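Local coordinates for protein 2',5'-phosphodiesterase 12 (Homo sapiens, PDB 4Z0V) that belongs to the endonuclease/exonuclease/phosphatase family, with a DNase I-like fold that binds a magnesium ion and a smaller N-terminal domain beside it, at residues P16-A21 against L159-N164; N132-T137 against L180-R185; E211-F216 against V283-L288; I407-H412 against I431-D436. One frame throughout, in Å; residues are numbered along the deposited sequence. Where two conformers were deposited one is given.

Contact 1 of 4, residues P16-A21 against L159-N164; sequences PRYIMA and LDYRQN
Tyr18 packs against Asp160 and Tyr161, consecutive residues on the side of the helix that faces the loop 16-21. Its hydroxyl end reaches the rim of the Tyr161 ring, OH standing 3.7 Å from CD2 of Tyr161 and close to that ring's plane, while nearer the backbone the Asp160 CB packs against the edge of the Tyr18 ring. With CG anti to the backbone N (chi1 -156°), the Tyr18 ring is directed across the helix, past Asp160 CB to Tyr161. Two residues on, the Met20 sulfur makes a Met-aromatic contact with Tyr161, SD lying 5.1 Å from the ring centroid in an oblique approach. The thioether bends at its last torsion (chi3 -61°), which brings the Met20 methyl CE to 3.5 Å from OD1 of Asn164.

Asn164 divides its amide between two tasks. Its ND2 gives a weak hydrogen bond to the carbonyl O of Tyr18 (3.1 Å, 126° at the hydrogen), and its OD1 accepts from a water that in turn takes the backbone N-H of Met20. A second water joins Arg17 N to Asp160 OD1, the latter bond being weak, so the loop is tied to the helix largely through solvent at its more exposed end.

Further out, the Tyr161 hydroxyl is hydrogen-bonded to Val424 O and its ring meets Tyr155 edge-to-face. Ile19 and Ala21 form backbone hydrogen bonds with Glu102, so a loop following strand 9-14 of the N-terminal domain rests on the start of helix 159-172, whose other sides touch helices 136-139 and 185-198.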
loop_
_atom_site.group_PDB
_atom_site.type_symbol
_atom_site.label_atom_id
_atom_site.label_comp_id
_atom_site.label_asym_id
_atom_site.label_seq_id
_atom_site.Cartn_x
_atom_site.Cartn_y
_atom_site.Cartn_z
ATOM N N PRO A 16 -3.419 16.993 10.815
ATOM C CA PRO A 16 -3.264 15.831 11.707
ATOM C C PRO A 16 -3.290 16.245 13.185
ATOM O O PRO A 16 -3.076 17.420 13.524
ATOM C CB PRO A 16 -1.895 15.259 11.336
ATOM C CG PRO A 16 -1.177 16.387 10.690
ATOM C CD PRO A 16 -2.192 17.233 10.021
ATOM N N ARG A 17 -3.605 15.282 14.050
ATOM C CA ARG A 17 -3.698 15.497 15.505
ATOM C C ARG A 17 -2.386 15.336 16.195
ATOM O O ARG A 17 -2.234 15.753 17.338
ATOM C CB ARG A 17 -4.656 14.478 16.127
ATOM C CG ARG A 17 -6.033 14.695 15.682
ATOM C CD ARG A 17 -7.013 14.033 16.595
ATOM N NE ARG A 17 -8.312 14.321 16.031
ATOM C CZ ARG A 17 -9.037 15.381 16.346
ATOM N NH1 ARG A 17 -10.171 15.615 15.719
ATOM N NH2 ARG A 17 -8.638 16.209 17.306
ATOM N N TYR A 18 -1.491 14.622 15.539
ATOM C CA TYR A 18 -0.168 14.280 16.006
ATOM C C TYR A 18 0.824 14.872 15.008
ATOM O O TYR A 18 0.761 14.556 13.826
ATOM C CB TYR A 18 -0.060 12.743 16.096
ATOM C CG TYR A 18 0.976 12.183 17.048
ATOM C CD1 TYR A 18 0.713 11.045 17.805
ATOM C CD2 TYR A 18 2.251 12.736 17.131
ATOM C CE1 TYR A 18 1.665 10.523 18.682
ATOM C CE2 TYR A 18 3.205 12.229 18.009
ATOM C CZ TYR A 18 2.914 11.116 18.773
ATOM O OH TYR A 18 3.874 10.616 19.619
ATOM N N ILE A 19 1.658 15.808 15.466
ATOM C CA ILE A 19 2.645 16.453 14.615
ATOM C C ILE A 19 4.021 16.203 15.237
ATOM O O ILE A 19 4.214 16.529 16.411
ATOM C CB ILE A 19 2.316 17.964 14.441
ATOM C CG1 ILE A 19 1.034 18.142 13.592
ATOM C CG2 ILE A 19 3.518 18.701 13.826
ATOM C CD1 ILE A 19 0.473 19.536 13.562
ATOM N N MET A 20 4.971 15.648 14.450
ATOM C CA MET A 20 6.325 15.375 14.940
ATOM C C MET A 20 7.378 16.068 14.132
ATOM O O MET A 20 7.266 16.152 12.900
ATOM C CB MET A 20 6.637 13.865 14.918
ATOM C CG MET A 20 5.774 13.085 15.826
ATOM S SD MET A 20 6.182 11.324 15.850
ATOM C CE MET A 20 5.918 10.930 14.320
ATOM N N ALA A 21 8.459 16.488 14.805
ATOM C CA ALA A 21 9.610 17.094 14.134
ATOM C C ALA A 21 10.206 16.101 13.137
ATOM O O ALA A 21 10.370 14.940 13.490
ATOM C CB ALA A 21 10.660 17.479 15.164
ATOM N N LEU A 159 -3.039 4.388 16.036
ATOM C CA LEU A 159 -3.181 4.791 14.646
ATOM C C LEU A 159 -2.480 6.113 14.284
ATOM O O LEU A 159 -1.764 6.142 13.274
ATOM C CB LEU A 159 -4.660 4.845 14.203
ATOM C CG LEU A 159 -4.874 4.967 12.662
ATOM C CD1 LEU A 159 -4.073 3.899 11.877
ATOM C CD2 LEU A 159 -6.339 4.893 12.310
ATOM N N ASP A 160 -2.667 7.168 15.072
ATOM C CA ASP A 160 -2.093 8.481 14.780
ATOM C C ASP A 160 -0.548 8.430 14.705
ATOM O O ASP A 160 0.029 9.019 13.791
ATOM C CB ASP A 160 -2.559 9.534 15.798
ATOM C CG ASP A 160 -4.028 9.942 15.666
ATOM O OD1 ASP A 160 -4.542 9.976 14.518
ATOM O OD2 ASP A 160 -4.652 10.264 16.704
ATOM N N TYR A 161 0.103 7.665 15.605
ATOM C CA TYR A 161 1.552 7.511 15.574
ATOM C C TYR A 161 1.992 6.765 14.289
ATOM O O TYR A 161 2.864 7.238 13.533
ATOM C CB TYR A 161 2.036 6.752 16.830
ATOM C CG TYR A 161 3.544 6.639 16.898
ATOM C CD1 TYR A 161 4.208 5.538 16.358
ATOM C CD2 TYR A 161 4.309 7.631 17.503
ATOM C CE1 TYR A 161 5.600 5.422 16.432
ATOM C CE2 TYR A 161 5.699 7.513 17.609
ATOM C CZ TYR A 161 6.337 6.395 17.092
ATOM O OH TYR A 161 7.708 6.291 17.199
ATOM N N ARG A 162 1.432 5.563 14.079
ATOM C CA ARG A 162 1.780 4.737 12.907
ATOM C C ARG A 162 1.528 5.488 11.584
ATOM O O ARG A 162 2.329 5.356 10.663
ATOM C CB ARG A 162 1.007 3.425 12.931
ATOM C CG ARG A 162 1.483 2.543 14.078
ATOM C CD ARG A 162 1.163 1.060 13.904
ATOM N NE ARG A 162 -0.268 0.847 13.747
ATOM C CZ ARG A 162 -0.853 0.398 12.646
ATOM N NH1 ARG A 162 -2.163 0.218 12.614
ATOM N NH2 ARG A 162 -0.128 0.121 11.563
ATOM N N GLN A 163 0.434 6.253 11.487
ATOM C CA GLN A 163 0.149 6.998 10.250
ATOM C C GLN A 163 1.184 8.039 9.995
ATOM O O GLN A 163 1.556 8.232 8.835
ATOM C CB GLN A 163 -1.245 7.636 10.233
ATOM C CG GLN A 163 -2.348 6.613 10.048
ATOM C CD GLN A 163 -2.088 5.596 8.963
ATOM O OE1 GLN A 163 -2.098 4.384 9.210
ATOM N NE2 GLN A 163 -1.869 6.050 7.739
ATOM N N ASN A 164 1.689 8.702 11.046
ATOM C CA ASN A 164 2.752 9.681 10.798
ATOM C C ASN A 164 3.977 9.017 10.143
ATOM O O ASN A 164 4.519 9.521 9.150
ATOM C CB ASN A 164 3.144 10.365 12.087
ATOM C CG ASN A 164 2.876 11.838 12.063
ATOM O OD1 ASN A 164 3.798 12.649 12.057
ATOM N ND2 ASN A 164 1.614 12.215 12.020
HETATM O O HOH W 1 -3.315 12.549 13.492
HETATM O O HOH W 2 4.312 15.419 11.682
#

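Contact 2 of 4, residues N132-T137 against L180-R185; sequences NILADT and LQEVDR. With MG (magnesium ion), chain B.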
loop_
_atom_site.group_PDB
_atom_site.type_symbol
_atom_site.label_atom_id
_atom_site.label_comp_id
_atom_site.label_asym_id
_atom_site.label_seq_id
_atom_site.Cartn_x
_atom_site.Cartn_y
_atom_site.Cartn_z
ATOM N N ASN A 132 1.900 -4.074 3.342
ATOM C CA ASN A 132 0.757 -4.375 4.203
ATOM C C ASN A 132 0.993 -3.461 5.406
ATOM O O ASN A 132 1.988 -3.639 6.118
ATOM C CB ASN A 132 0.688 -5.884 4.553
ATOM C CG ASN A 132 -0.389 -6.204 5.577
ATOM O OD1 ASN A 132 -0.632 -5.419 6.508
ATOM N ND2 ASN A 132 -1.038 -7.387 5.448
ATOM N N ILE A 133 0.146 -2.456 5.571
ATOM C CA ILE A 133 0.384 -1.370 6.544
ATOM C C ILE A 133 -0.243 -1.611 7.920
ATOM O O ILE A 133 -0.113 -0.723 8.779
ATOM C CB ILE A 133 -0.036 0.019 5.970
ATOM C CG1 ILE A 133 -1.560 0.067 5.619
ATOM C CG2 ILE A 133 0.871 0.378 4.744
ATOM C CD1 ILE A 133 -2.095 1.534 5.367
ATOM N N LEU A 134 -0.804 -2.819 8.157
ATOM C CA LEU A 134 -1.395 -3.265 9.448
ATOM C C LEU A 134 -2.603 -2.403 9.824
ATOM O O LEU A 134 -2.485 -1.243 10.281
ATOM C CB LEU A 134 -0.314 -3.257 10.564
ATOM C CG LEU A 134 -0.752 -3.547 12.020
ATOM C CD1 LEU A 134 -1.507 -4.871 12.125
ATOM C CD2 LEU A 134 0.464 -3.518 12.949
ATOM N N ALA A 135 -3.797 -2.993 9.643
ATOM C CA ALA A 135 -5.014 -2.248 9.854
ATOM C C ALA A 135 -5.270 -1.961 11.331
ATOM O O ALA A 135 -5.083 -2.824 12.209
ATOM C CB ALA A 135 -6.203 -2.975 9.251
ATOM N N ASP A 136 -5.714 -0.731 11.596
ATOM C CA ASP A 136 -6.099 -0.338 12.952
ATOM C C ASP A 136 -7.278 -1.191 13.429
ATOM O O ASP A 136 -7.391 -1.446 14.627
ATOM C CB ASP A 136 -6.488 1.146 12.999
ATOM C CG ASP A 136 -6.866 1.574 14.398
ATOM O OD1 ASP A 136 -5.993 1.530 15.278
ATOM O OD2 ASP A 136 -8.055 1.871 14.624
ATOM N N THR A 137 -8.138 -1.670 12.498
ATOM C CA THR A 137 -9.263 -2.539 12.900
ATOM C C THR A 137 -8.708 -3.753 13.671
ATOM O O THR A 137 -9.367 -4.236 14.593
ATOM C CB THR A 137 -10.169 -2.916 11.723
ATOM O OG1 THR A 137 -11.335 -3.545 12.255
ATOM C CG2 THR A 137 -9.516 -3.865 10.739
ATOM N N LEU A 180 -1.077 -1.157 -1.556
ATOM C CA LEU A 180 -1.159 -1.337 -0.125
ATOM C C LEU A 180 -2.227 -2.327 0.266
ATOM O O LEU A 180 -3.272 -2.387 -0.382
ATOM C CB LEU A 180 -1.498 0.015 0.527
ATOM C CG LEU A 180 -0.575 1.206 0.231
ATOM C CD1 LEU A 180 -1.086 2.456 0.940
ATOM C CD2 LEU A 180 0.866 0.916 0.703
ATOM N N GLN A 181 -1.999 -3.023 1.375
ATOM C CA GLN A 181 -2.965 -3.946 1.951
ATOM C C GLN A 181 -3.224 -3.542 3.382
ATOM O O GLN A 181 -2.423 -2.810 3.977
ATOM C CB GLN A 181 -2.508 -5.408 1.880
ATOM C CG GLN A 181 -2.056 -5.857 0.470
ATOM C CD GLN A 181 -0.627 -5.460 0.176
ATOM O OE1 GLN A 181 0.231 -5.457 1.054
ATOM N NE2 GLN A 181 -0.337 -5.102 -1.064
ATOM N N GLU A 182 -4.377 -3.965 3.919
ATOM C CA GLU A 182 -4.812 -3.669 5.295
ATOM C C GLU A 182 -4.955 -2.160 5.507
ATOM O O GLU A 182 -4.514 -1.590 6.527
ATOM C CB GLU A 182 -3.895 -4.326 6.342
ATOM C CG GLU A 182 -4.139 -5.829 6.433
ATOM C CD GLU A 182 -3.604 -6.444 7.708
ATOM O OE1 GLU A 182 -3.683 -5.783 8.765
ATOM O OE2 GLU A 182 -3.118 -7.592 7.659
ATOM N N VAL A 183 -5.604 -1.526 4.537
ATOM C CA VAL A 183 -5.894 -0.099 4.594
ATOM C C VAL A 183 -7.274 0.083 5.198
ATOM O O VAL A 183 -8.266 -0.301 4.574
ATOM C CB VAL A 183 -5.823 0.545 3.172
ATOM C CG1 VAL A 183 -6.170 2.051 3.224
ATOM C CG2 VAL A 183 -4.453 0.324 2.520
ATOM N N ASP A 184 -7.361 0.762 6.331
ATOM C CA ASP A 184 -8.688 1.049 6.915
ATOM C C ASP A 184 -9.366 2.144 6.111
ATOM O O ASP A 184 -8.678 2.974 5.496
ATOM C CB ASP A 184 -8.556 1.513 8.382
ATOM C CG ASP A 184 -7.836 0.556 9.296
ATOM O OD1 ASP A 184 -6.609 0.767 9.541
ATOM O OD2 ASP A 184 -8.511 -0.321 9.877
ATOM N N ARG A 185 -10.721 2.153 6.116
ATOM C CA ARG A 185 -11.481 3.160 5.379
ATOM C C ARG A 185 -11.022 4.586 5.749
ATOM O O ARG A 185 -10.718 5.363 4.842
ATOM C CB ARG A 185 -13.008 3.005 5.579
ATOM C CG ARG A 185 -13.802 4.054 4.789
ATOM C CD ARG A 185 -15.317 3.966 4.951
ATOM N NE ARG A 185 -15.909 2.775 4.328
ATOM C CZ ARG A 185 -16.072 2.599 3.019
ATOM N NH1 ARG A 185 -15.652 3.519 2.160
ATOM N NH2 ARG A 185 -16.629 1.491 2.560
HETATM MG MG MG B . -1.973 -8.490 9.051
HETATM O O HOH W 3 -0.593 -6.898 8.923
HETATM O O HOH W 4 -3.150 -7.677 10.591
HETATM O O HOH W 5 -3.350 -10.107 9.184
HETATM O O HOH W 6 -0.899 -9.645 7.787
HETATM O O HOH W 7 -0.787 -9.378 10.600
#
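Glu182 and Asn132 meet beside the magnesium ion, carboxylate and amide planes turned 70° against each other. Asn132 ND2 donates to Glu182 OE2 at 3.0 Å, arriving from above the carboxylate plane although the acceptor lies in the plane of the amide; the same ND2 also bonds to Asp327 OD2. OE2 is the protein ligand of the metal, at 2.0 Å, while OE1 takes the backbone N-H of Ala135 in a nearly straight bond (2.9 Å, 172°) on its anti side. Both oxygens are thus held, which should fix the carboxylate's rotation. Asn132 OD1 accepts from Leu134 N, closing an Asx turn that shapes the backbone leading to Ala135.

Packing is close beneath this polar layer. Ile133 N bonds to Gln181 O (3.0 Å), and the Ile133 side chain runs under Glu182, its CD1 3.9 Å from Val183 CG2 and its CG2 against Leu180 CD2. Glu182 and Val183 both face Gly212 in a G1 beta bulge, where the strand turns its corner. Farther along, Asp184 receives two backbone N-H groups at the start of helix 136-139: Asp136 N on the syn lone pair of OD1 (2.7 Å) and Thr137 N on the syn side of OD2 (3.0 Å).

The metal side, by contrast, is wet. Five waters complete an octahedral shell, and two of them fasten back to the protein, one donating to Asn132 OD1 and another to Glu182 OE1. An asparagine and a glutamate at the ends of neighbouring parallel strands, with magnesium on the glutamate, are characteristic of the metal site in the DNase I-like fold.

Contact 3 of 4, residues E211-F216 against V283-L288; sequences EGLATF and VANTHL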
loop_
_atom_site.group_PDB
_atom_site.type_symbol
_atom_site.label_atom_id
_atom_site.label_comp_id
_atom_site.label_asym_id
_atom_site.label_seq_id
_atom_site.Cartn_x
_atom_site.Cartn_y
_atom_site.Cartn_z
ATOM N N GLU A 211 -11.465 -2.994 6.245
ATOM C CA GLU A 211 -10.185 -2.639 5.640
ATOM C C GLU A 211 -10.078 -3.298 4.295
ATOM O O GLU A 211 -10.795 -4.264 4.009
ATOM C CB GLU A 211 -8.973 -3.017 6.560
ATOM C CG GLU A 211 -8.891 -4.457 7.062
ATOM C CD GLU A 211 -8.402 -5.490 6.063
ATOM O OE1 GLU A 211 -7.738 -5.102 5.083
ATOM O OE2 GLU A 211 -8.598 -6.698 6.306
ATOM N N GLY A 212 -9.148 -2.815 3.492
ATOM C CA GLY A 212 -8.945 -3.407 2.182
ATOM C C GLY A 212 -7.684 -2.964 1.497
ATOM O O GLY A 212 -6.626 -2.733 2.120
ATOM N N LEU A 213 -7.814 -2.856 0.201
ATOM C CA LEU A 213 -6.702 -2.603 -0.673
ATOM C C LEU A 213 -6.726 -1.203 -1.228
ATOM O O LEU A 213 -7.798 -0.704 -1.568
ATOM C CB LEU A 213 -6.778 -3.580 -1.855
ATOM C CG LEU A 213 -6.884 -5.097 -1.572
ATOM C CD1 LEU A 213 -7.041 -5.835 -2.917
ATOM C CD2 LEU A 213 -5.635 -5.609 -0.839
ATOM N N ALA A 214 -5.527 -0.620 -1.430
ATOM C CA ALA A 214 -5.429 0.660 -2.140
ATOM C C ALA A 214 -4.299 0.617 -3.160
ATOM O O ALA A 214 -3.266 -0.029 -2.930
ATOM C CB ALA A 214 -5.210 1.814 -1.170
ATOM N N THR A 215 -4.487 1.332 -4.287
ATOM C CA THR A 215 -3.426 1.483 -5.301
ATOM C C THR A 215 -3.321 2.970 -5.574
ATOM O O THR A 215 -4.330 3.603 -5.849
ATOM C CB THR A 215 -3.711 0.648 -6.585
ATOM O OG1 THR A 215 -3.725 -0.745 -6.263
ATOM C CG2 THR A 215 -2.652 0.862 -7.689
ATOM N N PHE A 216 -2.120 3.510 -5.480
ATOM C CA PHE A 216 -1.824 4.920 -5.763
ATOM C C PHE A 216 -0.899 4.994 -6.959
ATOM O O PHE A 216 -0.066 4.125 -7.124
ATOM C CB PHE A 216 -1.193 5.620 -4.560
ATOM C CG PHE A 216 -2.185 5.920 -3.466
ATOM C CD1 PHE A 216 -2.469 4.970 -2.477
ATOM C CD2 PHE A 216 -2.785 7.179 -3.377
ATOM C CE1 PHE A 216 -3.383 5.256 -1.457
ATOM C CE2 PHE A 216 -3.708 7.462 -2.358
ATOM C CZ PHE A 216 -4.010 6.490 -1.418
ATOM N N VAL A 283 -2.088 -3.060 -13.261
ATOM C CA VAL A 283 -1.560 -3.158 -11.886
ATOM C C VAL A 283 -2.568 -3.893 -11.016
ATOM O O VAL A 283 -3.694 -3.403 -10.819
ATOM C CB VAL A 283 -1.241 -1.756 -11.283
ATOM C CG1 VAL A 283 -0.743 -1.901 -9.842
ATOM C CG2 VAL A 283 -0.212 -1.014 -12.145
ATOM N N ALA A 284 -2.171 -5.078 -10.518
ATOM C CA ALA A 284 -3.048 -5.869 -9.690
ATOM C C ALA A 284 -2.491 -5.894 -8.268
ATOM O O ALA A 284 -1.268 -5.808 -8.061
ATOM C CB ALA A 284 -3.207 -7.278 -10.269
ATOM N N ASN A 285 -3.410 -5.905 -7.287
ATOM C CA ASN A 285 -3.077 -5.868 -5.863
ATOM C C ASN A 285 -3.994 -6.786 -5.118
ATOM O O ASN A 285 -5.195 -6.826 -5.421
ATOM C CB ASN A 285 -3.223 -4.415 -5.342
ATOM C CG ASN A 285 -2.875 -4.187 -3.885
ATOM O OD1 ASN A 285 -2.085 -4.926 -3.266
ATOM N ND2 ASN A 285 -3.420 -3.116 -3.299
ATOM N N THR A 286 -3.455 -7.574 -4.180
ATOM C CA THR A 286 -4.327 -8.475 -3.416
ATOM C C THR A 286 -3.779 -8.749 -2.023
ATOM O O THR A 286 -2.665 -8.359 -1.677
ATOM C CB THR A 286 -4.527 -9.834 -4.179
ATOM O OG1 THR A 286 -5.648 -10.529 -3.614
ATOM C CG2 THR A 286 -3.274 -10.752 -4.118
ATOM N N HIS A 287 -4.622 -9.390 -1.208
ATOM C CA HIS A 287 -4.289 -9.878 0.125
ATOM C C HIS A 287 -4.954 -11.240 0.208
ATOM O O HIS A 287 -6.184 -11.306 0.292
ATOM C CB HIS A 287 -4.797 -8.895 1.205
ATOM C CG HIS A 287 -4.298 -9.210 2.588
ATOM N ND1 HIS A 287 -4.669 -8.427 3.673
ATOM C CD2 HIS A 287 -3.497 -10.215 3.028
ATOM C CE1 HIS A 287 -4.083 -8.970 4.735
ATOM N NE2 HIS A 287 -3.360 -10.041 4.403
ATOM N N LEU A 288 -4.161 -12.332 0.031
ATOM C CA LEU A 288 -4.763 -13.654 -0.047
ATOM C C LEU A 288 -5.098 -14.163 1.335
ATOM O O LEU A 288 -4.648 -13.593 2.323
ATOM C CB LEU A 288 -3.862 -14.662 -0.764
ATOM C CG LEU A 288 -3.529 -14.388 -2.242
ATOM C CD1 LEU A 288 -2.746 -15.569 -2.842
ATOM C CD2 LEU A 288 -4.789 -14.100 -3.090
HETATM O O HOH W 8 -6.222 -6.142 3.110
HETATM O O HOH W 9 -4.691 -1.820 -8.665
#
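Strands 211-216 and 283-287 run antiparallel, their axes 158° apart and 7.4 Å apart at closest approach, and no direct hydrogen bond joins them: they face each other through side chains from two different sheets. Leu213 fills the middle. Its CD1 rests 3.3 Å from the carbonyl O of Asn285 and also against Thr286 CA, while its CD2 branch touches the backbone of Thr286 and the CB of His287. This leaves His287 N buried without a hydrogen-bonding partner.

Asn285 reaches back toward the other strand, CG anti to the backbone N (chi1 -178°), and passes alongside Thr215 in the opposite direction. Its ND2 comes to 3.1 Å from Ala214 O, but the angle is too poor for a hydrogen bond; the amide is instead held by Leu180 O and Gln267 OE1 at ND2 and by Gln181 NE2 at OD1. Beyond it, the Thr215 methyl CG2 meets CG1 of Val283 at 4.0 Å.

Water makes the polar links at both ends. One molecule donates to Val283 O and to Thr215 OG1, which is also hydrogen-bonded to Gln267 OE1; another donates to Glu211 OE1 while lying at the edge of the His287 ring, in its plane and 2.8 Å from ND1. Through the latter, Glu211 is coupled to a histidine whose side chain is about 5 Å from the magnesium ion, and Glu211 OE2 is in turn bonded to Tyr138 OH.

The pair thus forms part of the interface of a beta sandwich: strand 211-218 lies between 201-207 and 177-184, with helix 185-198 on its outer face, and strand 280-287 lies between 265-273 and 322-327.

Contact 4 of 4, residues I407-H412 against I431-D436; sequences IPLPSH and IALVCD
Ile407 and Val434 supply the direct backbone link, Ile407 N donating to Val434 O at 3.0 Å with an angle of 158° at the hydrogen. A water donates to Ile407 O and accepts from Val434 N, taking the place of the reciprocal bond of this same pair as the two chains begin to part. Farther along, Asp436 has its polar partners in Arg127, by a salt bridge, and in Gln405.

The two segments run in nearly opposite directions, continuing the antiparallel pairing of strands 401-406 and 433-439 at the edge of the six-stranded sheet of the DNase I-like fold. Strand 433-439 has strand 125-132 as its other neighbour, and the segment 407-412 leads off the sheet toward helix 412-416, where Ser411 OG caps Glu414 N.

Apolar side chains pack where the chains diverge. Ile407 CB sits 3.8 Å from Val434 CB, and its CD1 lies over the strand backbone against Cys435 CA. Leu409 drops CG onto CG2 of Ile431 (3.9 Å) and sends CD1 toward Leu433 CD2 at 4.2 Å. The Pro410 ring carbon CD abuts Ile431 CG2, 3.4 Å away and tighter than ordinary carbon packing. That methyl points at the loop because CG2 is anti to the Ile431 backbone N. Arg113 of helix 110-113 touches Leu409, Pro410 and Ile431, and hydrogen-bonds to Pro408 O and Ala432 O.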
loop_
_atom_site.group_PDB
_atom_site.type_symbol
_atom_site.label_atom_id
_atom_site.label_comp_id
_atom_site.label_asym_id
_atom_site.label_seq_id
_atom_site.Cartn_x
_atom_site.Cartn_y
_atom_site.Cartn_z
ATOM N N ILE A 407 15.333 -1.825 -3.476
ATOM C CA ILE A 407 15.621 -0.993 -2.308
ATOM C C ILE A 407 15.775 -1.995 -1.151
ATOM O O ILE A 407 14.830 -2.748 -0.860
ATOM C CB ILE A 407 14.521 0.071 -2.069
ATOM C CG1 ILE A 407 14.515 1.189 -3.150
ATOM C CG2 ILE A 407 14.693 0.702 -0.673
ATOM C CD1 ILE A 407 14.159 0.845 -4.625
ATOM N N PRO A 408 16.972 -2.103 -0.544
ATOM C CA PRO A 408 17.178 -3.146 0.473
ATOM C C PRO A 408 16.245 -3.036 1.651
ATOM O O PRO A 408 15.923 -1.937 2.094
ATOM C CB PRO A 408 18.630 -2.925 0.935
ATOM C CG PRO A 408 18.970 -1.558 0.532
ATOM C CD PRO A 408 18.199 -1.304 -0.741
ATOM N N LEU A 409 15.866 -4.195 2.184
ATOM C CA LEU A 409 15.038 -4.258 3.378
ATOM C C LEU A 409 15.863 -3.799 4.573
ATOM O O LEU A 409 17.103 -3.867 4.504
ATOM C CB LEU A 409 14.517 -5.698 3.569
ATOM C CG LEU A 409 13.219 -5.986 2.782
ATOM C CD1 LEU A 409 13.502 -6.147 1.276
ATOM C CD2 LEU A 409 12.565 -7.243 3.288
ATOM N N PRO A 410 15.236 -3.330 5.672
ATOM C CA PRO A 410 16.035 -2.963 6.857
ATOM C C PRO A 410 16.896 -4.132 7.319
ATOM O O PRO A 410 16.541 -5.301 7.074
ATOM C CB PRO A 410 14.966 -2.666 7.931
ATOM C CG PRO A 410 13.739 -2.316 7.172
ATOM C CD PRO A 410 13.785 -3.195 5.936
ATOM N N SER A 411 18.013 -3.841 7.988
ATOM C CA SER A 411 18.866 -4.941 8.487
ATOM C C SER A 411 18.162 -5.728 9.602
ATOM O O SER A 411 17.252 -5.216 10.260
ATOM C CB SER A 411 20.178 -4.379 9.029
ATOM O OG SER A 411 19.885 -3.680 10.230
ATOM N N HIS A 412 18.640 -6.944 9.877
ATOM C CA HIS A 412 18.087 -7.749 10.950
ATOM C C HIS A 412 18.283 -7.024 12.300
ATOM O O HIS A 412 17.418 -7.117 13.164
ATOM C CB HIS A 412 18.719 -9.153 10.947
ATOM C CG HIS A 412 18.052 -10.099 11.893
ATOM N ND1 HIS A 412 16.763 -10.555 11.668
ATOM C CD2 HIS A 412 18.498 -10.612 13.066
ATOM C CE1 HIS A 412 16.468 -11.339 12.692
ATOM N NE2 HIS A 412 17.477 -11.396 13.566
ATOM N N ILE A 431 7.143 -5.435 6.196
ATOM C CA ILE A 431 8.157 -4.524 5.678
ATOM C C ILE A 431 7.795 -4.197 4.241
ATOM O O ILE A 431 7.528 -5.115 3.459
ATOM C CB ILE A 431 9.540 -5.186 5.798
ATOM C CG1 ILE A 431 9.859 -5.553 7.268
ATOM C CG2 ILE A 431 10.616 -4.301 5.173
ATOM C CD1 ILE A 431 11.128 -6.463 7.433
ATOM N N ALA A 432 7.790 -2.907 3.886
ATOM C CA ALA A 432 7.479 -2.478 2.534
ATOM C C ALA A 432 8.471 -3.011 1.546
ATOM O O ALA A 432 9.692 -3.023 1.818
ATOM C CB ALA A 432 7.476 -0.945 2.449
ATOM N N LEU A 433 7.958 -3.491 0.414
ATOM C CA LEU A 433 8.829 -3.869 -0.718
ATOM C C LEU A 433 8.896 -2.709 -1.654
ATOM O O LEU A 433 7.866 -2.121 -1.955
ATOM C CB LEU A 433 8.308 -5.088 -1.468
ATOM C CG LEU A 433 8.254 -6.388 -0.724
ATOM C CD1 LEU A 433 7.715 -7.439 -1.649
ATOM C CD2 LEU A 433 9.636 -6.789 -0.188
ATOM N N VAL A 434 10.097 -2.315 -2.075
ATOM C CA VAL A 434 10.262 -1.170 -2.989
ATOM C C VAL A 434 11.277 -1.558 -4.042
ATOM O O VAL A 434 12.370 -2.024 -3.693
ATOM C CB VAL A 434 10.722 0.117 -2.245
ATOM C CG1 VAL A 434 10.662 1.351 -3.168
ATOM C CG2 VAL A 434 9.925 0.356 -0.965
ATOM N N CYS A 435 10.952 -1.363 -5.321
ATOM C CA CYS A 435 11.914 -1.674 -6.389
ATOM C C CYS A 435 11.712 -0.733 -7.552
ATOM O O CYS A 435 10.592 -0.259 -7.783
ATOM C CB CYS A 435 11.769 -3.117 -6.837
ATOM S SG CYS A 435 10.164 -3.468 -7.564
ATOM N N ASP A 436 12.779 -0.473 -8.298
ATOM C CA ASP A 436 12.676 0.348 -9.495
ATOM C C ASP A 436 12.634 -0.599 -10.666
ATOM O O ASP A 436 13.508 -1.463 -10.763
ATOM C CB ASP A 436 13.857 1.310 -9.600
ATOM C CG ASP A 436 13.867 2.367 -8.531
ATOM O OD1 ASP A 436 12.859 2.480 -7.801
ATOM O OD2 ASP A 436 14.855 3.119 -8.458
HETATM O O HOH W 10 12.439 -4.014 -1.182
#

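Overall arrangement
Contact 2 holds the magnesium ion, and the other three are placed round it. Contact 3 is centred about 10 Å from contact 2 and touches it directly: Gln181 NE2 probably bonds to Asn285 OD1 at 2.8 Å, and strands 177-184 and 211-218 are neighbours in one sheet. Contact 4 belongs to the same sheet but is centred about 19 Å from contact 2, without touching it; the Ile431 side chain lies about 12 Å from the metal. Contact 1 brings in the N-terminal domain. Its Arg162 probably hydrogen-bonds to the carbonyls of Ile133 and Leu134, relating the domain interface to the metal-site loop across about 16 Å between the centres of contacts 1 and 2.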